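Long-range contacts in APL1 (Anopheles gambiae, PDB 3O6N), which probably acts with the leucine-rich repeat protein LRIM1 in a heterodimeric complex that regulates complement-like immunity in the mosquito: residues 24-29 with 50-55; 56-61 with 80-85; 8-13 with 35-40. All blocks are in the same frame, centred on the assembly; numbering follows the deposited sequence.

Overall arrangement
From the N terminus, the chain enters contact 3 at residues 8-13 and closes it at 35-40. Before it closes, the chain has passed through 24-29, the first half of contact 1, whose partner 50-55 comes later, so the loops of these two contacts cross. Contact 2 (56-61 with 80-85) opens directly after contact 1 has closed and stands in series with both. Contacts 1 and 2 are joined by the pairing of strand 27-28 with strand 56-57, while Tyr10 packs on Val26 and Phe37 on Met57 and Pro61. Together they tie the N-terminal end, with its short ladder 9-10/36-37, to the first coils of the leucine-rich repeat solenoid.

Contact 1 (24-29 with 50-55); sequences YDVHID and VTFKNS
Tyr24 and Lys53 pair in parallel with their CA atoms 5.0 Å apart, and the Asp25 N to Lys53 O hydrogen bond (3.1 Å) closes the rung. This is the first step of the parallel strand ladder of a leucine-rich repeat solenoid, with strand 21-24 at its end and 49-53 beside it. The two strands leave the ladder alike: Asp25 and Asn54 both take left-handed backbone angles, and the chains stay together as they turn. Ser55, at the position where the repeat consensus LxxLxLxxN carries asparagine, bridges this turn. Its OG accepts from Val26 N at 3.0 Å and donates to Lys53 O at 2.9 Å, from above the carbonyl plane, so that Lys53 O is gripped by two donors. The torsion that sets OG beside its own backbone N (chi1 -60°) turns the hydroxyl back toward that carbonyl. On the solvent-facing side of the ladder the Tyr24 ring offers one face to the aliphatic start of Lys53, a CH-pi contact with CB 3.8 Å from the ring centroid. Asp25 and Asn54 meet obliquely nearby, while the His27 imidazole is tied through ND1 to Thr56 OG1 of strand 56-57. On the interior side Val26 reaches Phe52 at its ring edge, where CG2 stands 4.0 Å from CD1.

Contact 2 (56-61 with 80-85); sequences TMRKLP and QIEEID
Arg58 O receives two backbone donors, Glu82 N at 2.7 Å and Glu83 N, where the chain swings into the short parallel pairing of strands 59-60 and 83-84. Leu60 N to Glu83 O and Asp85 N to Leu60 O carry the pairing onward, joining two successive coils of the leucine-rich repeat solenoid away from the main strand ladder. This is the tight part, and Ile81 CA adds a CA-H...O contact to Met57 O at 3.3 Å. The side chains beneath are buried and apolar: Leu60 touches Ile81 through CB and Ile84 through CD2, the latter 4.3 Å from Ile84 CG2. The solvent side is looser. Arg58 and Gln80 run alongside each other, and Arg58 NH1 donates to Gln80 OE1 at 3.0 Å from above the amide carbonyl plane. A water at the edge of the guanidinium, in its plane, accepts from the same NH1 and donates to Gln80 O and Glu82 OE2, so it links Arg58 to Glu82, whose charged ends lie beyond salt-bridge distance. The extended Lys59 brings NZ to 3.7 Å from Asp85 OD1 and 3.9 Å from Glu83 OE2, two long salt bridges that form a network, while Asp85 OD2 is held by Tyr87 N. Strand 56-57 pairs with strand 27-28, Met57 and Pro61 lean on Phe37 of strand 36-37, and Ile81 bonds through its backbone to Asn103 OD1 and Ala104 in the following coil.

Contact 3 (8-13 with 35-40); sequences PEYKCI and VYFGFE
Tyr10 engages the 35-40 segment through both its backbone and its ring. Its N donates to Tyr36 O at 2.9 Å in a nearly straight bond (172°), and its O takes Gly38 N at 2.7 Å, so the residue is held at both its backbone N and its backbone O. With CG beside the backbone N, the ring crosses Val35 at a slant, CE2 coming to 3.3 Å from Val35 CG1, a tight approach. The Phe37 ring meets it obliquely, the planes 44° apart. These bonds, with Tyr36 N to Pro8 O, make a two-strand parallel ladder of 9-10 and 36-37 at the N-terminal end of the leucine-rich repeat solenoid. The disulfide Cys12-Cys21 further ties the first segment to the strand that begins the main ladder, and Phe37 turns its ring edge-to-face with Phe23 and packs on helix 63-67. Gly38, at a positive phi, ends the pairing, and Lys11 lies against its carbonyl, CE to Gly38 O 3.3 Å. Bends in the lysine chain, the second torsion at -79° among them, fold its end over one face of the Phe39 ring. CE rides above that face in a CH-pi contact, and NZ makes an off-centre cation-pi approach, 4.0 Å from the ring centroid. The ammonium also forms a salt bridge within its own segment, from NZ to Glu9 OE1 at 3.5 Å.

Contact 1 (24-29 with 50-55)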
loop_
_atom_site.group_PDB
_atom_site.type_symbol
_atom_site.label_atom_id
_atom_site.label_comp_id
_atom_site.label_asym_id
_atom_site.label_seq_id
_atom_site.Cartn_x
_atom_site.Cartn_y
_atom_site.Cartn_z
ATOM N N TYR A 24 24.303 -25.577 -1.383
ATOM C CA TYR A 24 25.341 -24.599 -1.682
ATOM C C TYR A 24 25.885 -24.775 -3.096
ATOM O O TYR A 24 26.109 -25.898 -3.552
ATOM C CB TYR A 24 26.494 -24.712 -0.678
ATOM C CG TYR A 24 26.358 -23.813 0.529
ATOM C CD1 TYR A 24 26.814 -22.502 0.495
ATOM C CD2 TYR A 24 25.784 -24.278 1.706
ATOM C CE1 TYR A 24 26.698 -21.675 1.597
ATOM C CE2 TYR A 24 25.664 -23.457 2.815
ATOM C CZ TYR A 24 26.123 -22.157 2.754
ATOM O OH TYR A 24 26.006 -21.335 3.851
ATOM N N ASP A 25 26.084 -23.655 -3.783
ATOM C CA ASP A 25 26.783 -23.643 -5.063
ATOM C C ASP A 25 26.111 -24.484 -6.143
ATOM O O ASP A 25 26.786 -25.156 -6.924
ATOM C CB ASP A 25 28.232 -24.094 -4.870
ATOM C CG ASP A 25 28.969 -23.246 -3.856
ATOM O OD1 ASP A 25 28.985 -22.009 -4.019
ATOM O OD2 ASP A 25 29.515 -23.812 -2.885
ATOM N N VAL A 26 24.784 -24.446 -6.185
ATOM C CA VAL A 26 24.048 -25.098 -7.256
ATOM C C VAL A 26 24.051 -24.172 -8.459
ATOM O O VAL A 26 23.681 -23.003 -8.347
ATOM C CB VAL A 26 22.595 -25.375 -6.859
ATOM C CG1 VAL A 26 21.835 -25.975 -8.031
ATOM C CG2 VAL A 26 22.535 -26.284 -5.646
ATOM N N HIS A 27 24.477 -24.682 -9.608
ATOM C CA HIS A 27 24.505 -23.865 -10.814
ATOM C C HIS A 27 23.923 -24.596 -12.013
ATOM O O HIS A 27 24.570 -25.450 -12.621
ATOM C CB HIS A 27 25.919 -23.356 -11.090
ATOM C CG HIS A 27 26.432 -22.436 -10.026
ATOM N ND1 HIS A 27 25.917 -21.173 -9.826
ATOM C CD2 HIS A 27 27.391 -22.605 -9.086
ATOM C CE1 HIS A 27 26.547 -20.599 -8.817
ATOM N NE2 HIS A 27 27.446 -21.447 -8.350
ATOM N N ILE A 28 22.676 -24.258 -12.325
ATOM C CA ILE A 28 21.961 -24.847 -13.445
ATOM C C ILE A 28 21.579 -23.729 -14.393
ATOM O O ILE A 28 20.957 -22.750 -13.980
ATOM C CB ILE A 28 20.664 -25.532 -12.973
ATOM C CG1 ILE A 28 20.970 -26.622 -11.945
ATOM C CG2 ILE A 28 19.888 -26.098 -14.158
ATOM C CD1 ILE A 28 19.731 -27.236 -11.331
ATOM N N ASP A 29 21.961 -23.852 -15.657
ATOM C CA ASP A 29 21.482 -22.908 -16.658
ATOM C C ASP A 29 20.444 -23.582 -17.547
ATOM O O ASP A 29 20.048 -24.721 -17.295
ATOM C CB ASP A 29 22.632 -22.316 -17.480
ATOM C CG ASP A 29 23.534 -23.375 -18.072
ATOM O OD1 ASP A 29 23.147 -23.982 -19.092
ATOM O OD2 ASP A 29 24.636 -23.591 -17.524
ATOM N N VAL A 50 13.762 -25.952 2.990
ATOM C CA VAL A 50 14.765 -25.970 1.936
ATOM C C VAL A 50 15.109 -24.575 1.442
ATOM O O VAL A 50 14.230 -23.814 1.042
ATOM C CB VAL A 50 14.302 -26.816 0.734
ATOM C CG1 VAL A 50 15.270 -26.658 -0.431
ATOM C CG2 VAL A 50 14.168 -28.273 1.140
ATOM N N THR A 51 16.393 -24.247 1.472
ATOM C CA THR A 51 16.860 -22.989 0.915
ATOM C C THR A 51 18.177 -23.181 0.173
ATOM O O THR A 51 18.825 -24.218 0.296
ATOM C CB THR A 51 17.032 -21.906 1.999
ATOM O OG1 THR A 51 17.105 -20.623 1.372
ATOM C CG2 THR A 51 18.297 -22.148 2.795
ATOM N N PHE A 52 18.556 -22.173 -0.603
ATOM C CA PHE A 52 19.769 -22.226 -1.404
ATOM C C PHE A 52 20.690 -21.069 -1.052
ATOM O O PHE A 52 20.228 -19.978 -0.715
ATOM C CB PHE A 52 19.420 -22.160 -2.890
ATOM C CG PHE A 52 18.708 -23.378 -3.397
ATOM C CD1 PHE A 52 19.364 -24.293 -4.204
ATOM C CD2 PHE A 52 17.388 -23.619 -3.055
ATOM C CE1 PHE A 52 18.713 -25.420 -4.669
ATOM C CE2 PHE A 52 16.734 -24.746 -3.516
ATOM C CZ PHE A 52 17.398 -25.647 -4.323
ATOM N N LYS A 53 21.994 -21.312 -1.126
ATOM C CA LYS A 53 22.978 -20.256 -0.918
ATOM C C LYS A 53 23.992 -20.251 -2.055
ATOM O O LYS A 53 24.444 -21.306 -2.498
ATOM C CB LYS A 53 23.682 -20.427 0.429
ATOM C CG LYS A 53 22.792 -20.146 1.629
ATOM C CD LYS A 53 22.228 -18.736 1.567
ATOM C CE LYS A 53 21.305 -18.452 2.740
ATOM N NZ LYS A 53 20.694 -17.095 2.648
ATOM N N ASN A 54 24.333 -19.059 -2.534
ATOM C CA ASN A 54 25.296 -18.918 -3.615
ATOM C C ASN A 54 24.941 -19.831 -4.787
ATOM O O ASN A 54 25.804 -20.510 -5.346
ATOM C CB ASN A 54 26.706 -19.225 -3.107
ATOM C CG ASN A 54 27.743 -18.260 -3.644
ATOM O OD1 ASN A 54 27.714 -17.889 -4.817
ATOM N ND2 ASN A 54 28.662 -17.842 -2.783
ATOM N N SER A 55 23.663 -19.842 -5.154
ATOM C CA SER A 55 23.175 -20.745 -6.193
ATOM C C SER A 55 22.425 -20.018 -7.304
ATOM O O SER A 55 21.890 -18.925 -7.103
ATOM C CB SER A 55 22.268 -21.816 -5.585
ATOM O OG SER A 55 22.960 -22.590 -4.620
#

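Contact 2 (56-61 with 80-85)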
loop_
_atom_site.group_PDB
_atom_site.type_symbol
_atom_site.label_atom_id
_atom_site.label_comp_id
_atom_site.label_asym_id
_atom_site.label_seq_id
_atom_site.Cartn_x
_atom_site.Cartn_y
_atom_site.Cartn_z
ATOM N N THR A 56 22.397 -20.643 -8.478
ATOM C CA THR A 56 21.596 -20.174 -9.602
ATOM C C THR A 56 20.917 -21.358 -10.290
ATOM O O THR A 56 21.546 -22.384 -10.555
ATOM C CB THR A 56 22.447 -19.415 -10.638
ATOM O OG1 THR A 56 23.374 -20.315 -11.255
ATOM C CG2 THR A 56 23.214 -18.280 -9.977
ATOM N N MET A 57 19.625 -21.215 -10.560
ATOM C CA MET A 57 18.883 -22.217 -11.312
ATOM C C MET A 57 18.018 -21.513 -12.343
ATOM O O MET A 57 16.867 -21.174 -12.070
ATOM C CB MET A 57 18.007 -23.062 -10.383
ATOM C CG MET A 57 18.780 -23.951 -9.420
ATOM S SD MET A 57 17.725 -25.191 -8.645
ATOM C CE MET A 57 16.698 -24.176 -7.589
ATOM N N ARG A 58 18.576 -21.289 -13.527
ATOM C CA ARG A 58 17.882 -20.510 -14.548
ATOM C C ARG A 58 16.600 -21.205 -15.010
ATOM O O ARG A 58 15.643 -20.554 -15.432
ATOM C CB ARG A 58 18.827 -20.177 -15.705
ATOM C CG ARG A 58 20.148 -19.590 -15.207
ATOM C CD ARG A 58 20.848 -18.707 -16.229
ATOM N NE ARG A 58 22.180 -18.312 -15.768
ATOM C CZ ARG A 58 22.439 -17.239 -15.022
ATOM N NH1 ARG A 58 21.458 -16.431 -14.641
ATOM N NH2 ARG A 58 23.685 -16.972 -14.653
ATOM N N LYS A 59 16.586 -22.530 -14.913
ATOM C CA LYS A 59 15.347 -23.288 -15.046
ATOM C C LYS A 59 15.185 -24.170 -13.815
ATOM O O LYS A 59 16.096 -24.912 -13.454
ATOM C CB LYS A 59 15.351 -24.142 -16.317
ATOM C CG LYS A 59 14.144 -25.060 -16.436
ATOM C CD LYS A 59 14.088 -25.758 -17.790
ATOM C CE LYS A 59 12.841 -26.628 -17.902
ATOM N NZ LYS A 59 12.671 -27.204 -19.265
ATOM N N LEU A 60 14.035 -24.071 -13.159
ATOM C CA LEU A 60 13.754 -24.905 -11.996
ATOM C C LEU A 60 13.416 -26.326 -12.445
ATOM O O LEU A 60 12.417 -26.538 -13.129
ATOM C CB LEU A 60 12.595 -24.319 -11.191
ATOM C CG LEU A 60 12.260 -25.033 -9.879
ATOM C CD1 LEU A 60 13.390 -24.861 -8.863
ATOM C CD2 LEU A 60 10.945 -24.525 -9.319
ATOM N N PRO A 61 14.251 -27.305 -12.060
ATOM C CA PRO A 61 14.102 -28.692 -12.519
ATOM C C PRO A 61 13.127 -29.504 -11.674
ATOM O O PRO A 61 12.954 -29.225 -10.491
ATOM C CB PRO A 61 15.514 -29.258 -12.351
ATOM C CG PRO A 61 16.057 -28.517 -11.162
ATOM C CD PRO A 61 15.442 -27.128 -11.208
ATOM N N GLN A 80 17.715 -16.548 -9.642
ATOM C CA GLN A 80 17.825 -16.202 -11.056
ATOM C C GLN A 80 17.042 -17.162 -11.957
ATOM O O GLN A 80 17.486 -17.510 -13.048
ATOM C CB GLN A 80 19.298 -16.111 -11.468
ATOM C CG GLN A 80 20.072 -15.092 -10.631
ATOM C CD GLN A 80 21.532 -14.977 -11.021
ATOM O OE1 GLN A 80 21.865 -14.781 -12.190
ATOM N NE2 GLN A 80 22.414 -15.095 -10.037
ATOM N N ILE A 81 15.865 -17.569 -11.492
ATOM C CA ILE A 81 15.005 -18.483 -12.238
ATOM C C ILE A 81 14.275 -17.750 -13.356
ATOM O O ILE A 81 13.628 -16.733 -13.116
ATOM C CB ILE A 81 13.944 -19.128 -11.320
ATOM C CG1 ILE A 81 14.613 -19.805 -10.123
ATOM C CG2 ILE A 81 13.068 -20.116 -12.102
ATOM C CD1 ILE A 81 13.636 -20.452 -9.171
ATOM N N GLU A 82 14.372 -18.276 -14.572
ATOM C CA GLU A 82 13.677 -17.693 -15.713
ATOM C C GLU A 82 12.490 -18.542 -16.150
ATOM O O GLU A 82 11.526 -18.027 -16.711
ATOM C CB GLU A 82 14.634 -17.514 -16.886
ATOM C CG GLU A 82 15.775 -16.570 -16.593
ATOM C CD GLU A 82 16.757 -16.479 -17.739
ATOM O OE1 GLU A 82 16.312 -16.302 -18.893
ATOM O OE2 GLU A 82 17.974 -16.594 -17.482
ATOM N N GLU A 83 12.570 -19.844 -15.899
ATOM C CA GLU A 83 11.499 -20.757 -16.278
ATOM C C GLU A 83 11.321 -21.866 -15.248
ATOM O O GLU A 83 12.277 -22.275 -14.587
ATOM C CB GLU A 83 11.766 -21.361 -17.661
ATOM C CG GLU A 83 10.708 -22.361 -18.114
ATOM C CD GLU A 83 10.950 -22.876 -19.519
ATOM O OE1 GLU A 83 11.619 -22.172 -20.305
ATOM O OE2 GLU A 83 10.474 -23.987 -19.836
ATOM N N ILE A 84 10.088 -22.343 -15.119
ATOM C CA ILE A 84 9.770 -23.439 -14.215
ATOM C C ILE A 84 9.410 -24.661 -15.047
ATOM O O ILE A 84 8.518 -24.586 -15.888
ATOM C CB ILE A 84 8.544 -23.097 -13.349
ATOM C CG1 ILE A 84 8.820 -21.885 -12.460
ATOM C CG2 ILE A 84 8.123 -24.304 -12.513
ATOM C CD1 ILE A 84 7.588 -21.396 -11.713
ATOM N N ASP A 85 10.094 -25.782 -14.827
ATOM C CA ASP A 85 9.756 -27.004 -15.551
ATOM C C ASP A 85 8.292 -27.339 -15.316
ATOM O O ASP A 85 7.792 -27.198 -14.203
ATOM C CB ASP A 85 10.634 -28.174 -15.110
ATOM C CG ASP A 85 10.371 -29.431 -15.918
ATOM O OD1 ASP A 85 10.966 -29.569 -17.008
ATOM O OD2 ASP A 85 9.565 -30.277 -15.473
HETATM O O HOH W 1 18.643 -16.018 -14.928
#

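Contact 3 (8-13 with 35-40)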
loop_
_atom_site.group_PDB
_atom_site.type_symbol
_atom_site.label_atom_id
_atom_site.label_comp_id
_atom_site.label_asym_id
_atom_site.label_seq_id
_atom_site.Cartn_x
_atom_site.Cartn_y
_atom_site.Cartn_z
ATOM N N PRO A 8 26.345 -33.544 -11.791
ATOM C CA PRO A 8 26.567 -33.059 -10.427
ATOM C C PRO A 8 25.518 -33.576 -9.455
ATOM O O PRO A 8 24.369 -33.806 -9.830
ATOM C CB PRO A 8 26.415 -31.538 -10.566
ATOM C CG PRO A 8 26.659 -31.255 -12.002
ATOM C CD PRO A 8 26.128 -32.440 -12.740
ATOM N N GLU A 9 25.922 -33.738 -8.203
ATOM C CA GLU A 9 25.027 -34.188 -7.151
ATOM C C GLU A 9 25.087 -33.196 -5.997
ATOM O O GLU A 9 26.099 -33.096 -5.306
ATOM C CB GLU A 9 25.433 -35.588 -6.688
ATOM C CG GLU A 9 24.677 -36.110 -5.483
ATOM C CD GLU A 9 25.050 -37.543 -5.150
ATOM O OE1 GLU A 9 25.949 -37.750 -4.309
ATOM O OE2 GLU A 9 24.446 -38.464 -5.732
ATOM N N TYR A 10 24.004 -32.456 -5.798
ATOM C CA TYR A 10 23.962 -31.439 -4.755
ATOM C C TYR A 10 23.297 -31.969 -3.487
ATOM O O TYR A 10 22.162 -32.442 -3.521
ATOM C CB TYR A 10 23.243 -30.189 -5.262
ATOM C CG TYR A 10 23.834 -29.622 -6.535
ATOM C CD1 TYR A 10 25.083 -29.017 -6.537
ATOM C CD2 TYR A 10 23.134 -29.679 -7.733
ATOM C CE1 TYR A 10 25.626 -28.495 -7.698
ATOM C CE2 TYR A 10 23.667 -29.163 -8.899
ATOM C CZ TYR A 10 24.912 -28.572 -8.877
ATOM O OH TYR A 10 25.440 -28.055 -10.040
ATOM N N LYS A 11 24.017 -31.889 -2.373
ATOM C CA LYS A 11 23.539 -32.402 -1.096
ATOM C C LYS A 11 23.290 -31.259 -0.121
ATOM O O LYS A 11 23.859 -30.179 -0.268
ATOM C CB LYS A 11 24.574 -33.351 -0.486
ATOM C CG LYS A 11 24.881 -34.591 -1.310
ATOM C CD LYS A 11 23.806 -35.649 -1.144
ATOM C CE LYS A 11 24.271 -36.994 -1.676
ATOM N NZ LYS A 11 25.412 -37.551 -0.890
ATOM N N CYS A 12 22.450 -31.503 0.879
ATOM C CA CYS A 12 22.212 -30.512 1.923
ATOM C C CYS A 12 23.500 -30.263 2.705
ATOM O O CYS A 12 24.413 -31.088 2.688
ATOM C CB CYS A 12 21.103 -30.972 2.871
ATOM S SG CYS A 12 19.513 -31.309 2.074
ATOM N N ILE A 13 23.558 -29.127 3.393
ATOM C CA ILE A 13 24.757 -28.709 4.116
ATOM C C ILE A 13 25.919 -28.438 3.167
ATOM O O ILE A 13 26.161 -27.293 2.783
ATOM C CB ILE A 13 25.190 -29.734 5.184
ATOM C CG1 ILE A 13 24.478 -29.455 6.508
ATOM C CG2 ILE A 13 26.695 -29.685 5.389
ATOM C CD1 ILE A 13 25.078 -30.188 7.693
ATOM N N VAL A 35 20.072 -33.030 -13.457
ATOM C CA VAL A 35 21.022 -32.958 -12.351
ATOM C C VAL A 35 20.457 -33.727 -11.157
ATOM O O VAL A 35 19.290 -34.108 -11.167
ATOM C CB VAL A 35 21.307 -31.494 -11.959
ATOM C CG1 VAL A 35 22.290 -31.423 -10.808
ATOM C CG2 VAL A 35 21.840 -30.724 -13.155
ATOM N N TYR A 36 21.279 -33.962 -10.136
ATOM C CA TYR A 36 20.848 -34.736 -8.974
ATOM C C TYR A 36 20.812 -33.920 -7.688
ATOM O O TYR A 36 21.722 -33.138 -7.411
ATOM C CB TYR A 36 21.757 -35.951 -8.779
ATOM C CG TYR A 36 21.627 -36.987 -9.866
ATOM C CD1 TYR A 36 20.381 -37.355 -10.356
ATOM C CD2 TYR A 36 22.750 -37.587 -10.415
ATOM C CE1 TYR A 36 20.259 -38.304 -11.353
ATOM C CE2 TYR A 36 22.638 -38.537 -11.412
ATOM C CZ TYR A 36 21.389 -38.889 -11.877
ATOM O OH TYR A 36 21.271 -39.832 -12.870
ATOM N N PHE A 37 19.753 -34.122 -6.907
ATOM C CA PHE A 37 19.595 -33.485 -5.604
ATOM C C PHE A 37 19.488 -34.545 -4.516
ATOM O O PHE A 37 18.817 -35.558 -4.700
ATOM C CB PHE A 37 18.336 -32.602 -5.579
ATOM C CG PHE A 37 18.465 -31.336 -6.374
ATOM C CD1 PHE A 37 19.074 -30.222 -5.825
ATOM C CD2 PHE A 37 17.989 -31.262 -7.671
ATOM C CE1 PHE A 37 19.201 -29.053 -6.553
ATOM C CE2 PHE A 37 18.109 -30.095 -8.404
ATOM C CZ PHE A 37 18.718 -28.989 -7.844
ATOM N N GLY A 38 20.149 -34.303 -3.388
ATOM C CA GLY A 38 20.072 -35.194 -2.243
ATOM C C GLY A 38 20.579 -36.599 -2.521
ATOM O O GLY A 38 21.409 -36.812 -3.406
ATOM N N PHE A 39 20.074 -37.560 -1.754
ATOM C CA PHE A 39 20.427 -38.966 -1.930
ATOM C C PHE A 39 19.506 -39.650 -2.931
ATOM O O PHE A 39 18.340 -39.285 -3.068
ATOM C CB PHE A 39 20.363 -39.703 -0.593
ATOM C CG PHE A 39 21.413 -39.270 0.388
ATOM C CD1 PHE A 39 22.675 -39.846 0.371
ATOM C CD2 PHE A 39 21.140 -38.291 1.329
ATOM C CE1 PHE A 39 23.643 -39.449 1.274
ATOM C CE2 PHE A 39 22.104 -37.890 2.234
ATOM C CZ PHE A 39 23.358 -38.470 2.207
ATOM N N GLU A 40 20.033 -40.652 -3.623
ATOM C CA GLU A 40 19.233 -41.425 -4.564
ATOM C C GLU A 40 18.031 -42.040 -3.856
ATOM O O GLU A 40 16.932 -42.079 -4.405
ATOM C CB GLU A 40 20.075 -42.516 -5.222
ATOM C CG GLU A 40 19.289 -43.396 -6.176
ATOM C CD GLU A 40 20.173 -44.374 -6.914
ATOM O OE1 GLU A 40 21.279 -43.973 -7.330
ATOM O OE2 GLU A 40 19.767 -45.544 -7.071
#